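Local coordinates for nitrogenase molybdenum-iron protein beta chain (Clostridium pasteurianum, PDB 4WES) that forms, together with the alpha chain, the molybdenum-iron component of nitrogenase, which reduces dinitrogen to ammonia and carries an [8Fe-7S] cluster in each heterodimer, at residues R189-M194 and M278-A283. Sequence-based numbering, arbitrary orientation. Where two conformers were deposited one is given.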
loop_
_atom_site.group_PDB
_atom_site.type_symbol
_atom_site.label_atom_id
_atom_site.label_comp_id
_atom_site.label_asym_id
_atom_site.label_seq_id
_atom_site.Cartn_x
_atom_site.Cartn_y
_atom_site.Cartn_z
ATOM N N ARG B 189 3.108 -19.775 -15.096
ATOM C CA ARG B 189 2.113 -20.433 -14.265
ATOM C C ARG B 189 0.829 -20.683 -15.055
ATOM O O ARG B 189 0.185 -21.743 -14.939
ATOM C CB ARG B 189 1.834 -19.597 -13.011
ATOM C CG ARG B 189 1.005 -20.338 -11.968
ATOM C CD ARG B 189 0.518 -19.411 -10.857
ATOM N NE ARG B 189 -0.431 -18.416 -11.335
ATOM C CZ ARG B 189 -1.711 -18.669 -11.584
ATOM N NH1 ARG B 189 -2.230 -19.882 -11.359
ATOM N NH2 ARG B 189 -2.476 -17.728 -12.074
ATOM N N LEU B 190 0.431 -19.709 -15.881
ATOM C CA LEU B 190 -0.765 -19.837 -16.697
ATOM C C LEU B 190 -0.607 -20.905 -17.785
ATOM O O LEU B 190 -1.526 -21.708 -18.003
ATOM C CB LEU B 190 -1.149 -18.482 -17.283
ATOM C CG LEU B 190 -1.619 -17.474 -16.230
ATOM C CD1 LEU B 190 -1.769 -16.082 -16.838
ATOM C CD2 LEU B 190 -2.943 -17.885 -15.635
ATOM N N PHE B 191 0.532 -20.923 -18.469
ATOM C CA PHE B 191 0.815 -22.007 -19.427
ATOM C C PHE B 191 0.708 -23.373 -18.739
ATOM O O PHE B 191 0.117 -24.327 -19.274
ATOM C CB PHE B 191 2.228 -21.903 -20.009
ATOM C CG PHE B 191 2.346 -21.080 -21.279
ATOM C CD1 PHE B 191 2.259 -21.717 -22.510
ATOM C CD2 PHE B 191 2.547 -19.719 -21.252
ATOM C CE1 PHE B 191 2.338 -20.993 -23.672
ATOM C CE2 PHE B 191 2.654 -19.012 -22.404
ATOM C CZ PHE B 191 2.569 -19.641 -23.617
ATOM N N GLU B 192 1.282 -23.466 -17.537
ATOM C CA GLU B 192 1.294 -24.742 -16.817
ATOM C C GLU B 192 -0.121 -25.123 -16.393
ATOM O O GLU B 192 -0.512 -26.299 -16.491
ATOM C CB GLU B 192 2.246 -24.645 -15.639
ATOM C CG GLU B 192 3.685 -24.588 -16.154
ATOM C CD GLU B 192 4.720 -24.150 -15.154
ATOM O OE1 GLU B 192 4.386 -24.000 -13.963
ATOM O OE2 GLU B 192 5.883 -23.955 -15.610
ATOM N N ALA B 193 -0.919 -24.153 -15.946
ATOM C CA ALA B 193 -2.309 -24.447 -15.577
ATOM C C ALA B 193 -3.124 -24.906 -16.803
ATOM O O ALA B 193 -4.045 -25.725 -16.672
ATOM C CB ALA B 193 -2.956 -23.244 -14.909
ATOM N N MET B 194 -2.813 -24.360 -17.973
ATOM C CA MET B 194 -3.449 -24.737 -19.234
ATOM C C MET B 194 -2.936 -26.097 -19.751
ATOM O O MET B 194 -3.492 -26.627 -20.713
ATOM C CB MET B 194 -3.225 -23.683 -20.329
ATOM C CG MET B 194 -3.984 -22.352 -20.156
ATOM S SD MET B 194 -5.760 -22.442 -20.363
ATOM C CE MET B 194 -5.923 -22.745 -22.129
ATOM N N MET B 278 -7.291 -17.016 -24.598
ATOM C CA MET B 278 -7.959 -17.510 -25.831
ATOM C C MET B 278 -6.957 -17.913 -26.890
ATOM O O MET B 278 -7.154 -18.926 -27.573
ATOM C CB MET B 278 -8.941 -16.483 -26.380
ATOM C CG MET B 278 -10.161 -16.237 -25.499
ATOM S SD MET B 278 -11.187 -17.663 -25.231
ATOM C CE MET B 278 -10.209 -18.589 -24.046
ATOM N N ALA B 279 -5.856 -17.162 -27.050
ATOM C CA ALA B 279 -4.829 -17.548 -28.012
ATOM C C ALA B 279 -4.269 -18.900 -27.645
ATOM O O ALA B 279 -4.036 -19.752 -28.533
ATOM C CB ALA B 279 -3.722 -16.512 -28.062
ATOM N N LEU B 280 -3.998 -19.133 -26.372
ATOM C CA LEU B 280 -3.485 -20.438 -25.910
ATOM C C LEU B 280 -4.474 -21.555 -26.214
ATOM O O LEU B 280 -4.093 -22.620 -26.719
ATOM C CB LEU B 280 -3.232 -20.402 -24.402
ATOM C CG LEU B 280 -1.883 -19.940 -23.825
ATOM C CD1 LEU B 280 -1.283 -18.755 -24.572
ATOM C CD2 LEU B 280 -2.063 -19.594 -22.349
ATOM N N SER B 281 -5.733 -21.361 -25.857
ATOM C CA SER B 281 -6.760 -22.388 -26.072
ATOM C C SER B 281 -6.952 -22.677 -27.549
ATOM O O SER B 281 -7.012 -23.837 -27.948
ATOM C CB SER B 281 -8.065 -21.948 -25.415
ATOM O OG SER B 281 -9.065 -22.936 -25.555
ATOM N N GLU B 282 -7.000 -21.624 -28.361
ATOM C CA GLU B 282 -7.199 -21.786 -29.795
ATOM C C GLU B 282 -6.029 -22.484 -30.460
ATOM O O GLU B 282 -6.207 -23.278 -31.406
ATOM C CB GLU B 282 -7.464 -20.453 -30.473
ATOM C CG GLU B 282 -8.803 -19.817 -30.065
ATOM C CD GLU B 282 -8.907 -18.333 -30.429
ATOM O OE1 GLU B 282 -9.903 -17.724 -29.989
ATOM O OE2 GLU B 282 -8.015 -17.784 -31.131
ATOM N N ALA B 283 -4.815 -22.189 -30.004
ATOM C CA ALA B 283 -3.628 -22.784 -30.615
ATOM C C ALA B 283 -3.477 -24.273 -30.323
ATOM O O ALA B 283 -2.810 -24.992 -31.072
ATOM C CB ALA B 283 -2.377 -22.066 -30.144
#
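The C-terminal part of helix 181-193 packs against the last turns of helix 270-284, the backbones coming nearest at Phe191 and Leu280, with CA atoms 7.9 Å apart. Both helices belong to an alpha/beta domain built on a parallel sheet with strand order 2-1-3-4, one of the repeated parallel-sheet domains of the nitrogenase component 1 family, and the contact lies well away from the metal clusters. No hydrogen bond links the two segments; the join is apolar and buries 199 Å² in all. Leu280 is its centre: the bond from CA to CB is directed toward the segment 189-194, and the two methyl groups are divided between two partners. Leu280 and Met194 each have a second conformer; the contacts are those of the conformer described. CD1 goes to the Phe191 ring, 4.1 Å from CZ at the far end of the ring, while CG of the leucine sits over one face; the two side chains cross at about a right angle. The pair also packs on the sheet: Ile172 and Val174 touch Phe191, Leu239 touches Leu280, and Ile196 touches both. The second branch, CD2, meets the CG methylene of Met194, 4.0 Å away. Met194 leaves its backbone with CG anti to the carbonyl carbon (chi1 -71°), then bends at both chi2 and chi3, which brings the terminal methyl past Leu280 to Ser281. Ile292 of helix 290-305 and Pro289 also pack on this methionine. Ser281 presents CB and its backbone N, not its hydroxyl: OG, anti to the backbone N (chi1 -178°), hydrogen-bonds to the carbonyl O of Lys286. The methyl of Met194 thus ends with CE 4.0 Å from both Ser281 N and Ser281 CB.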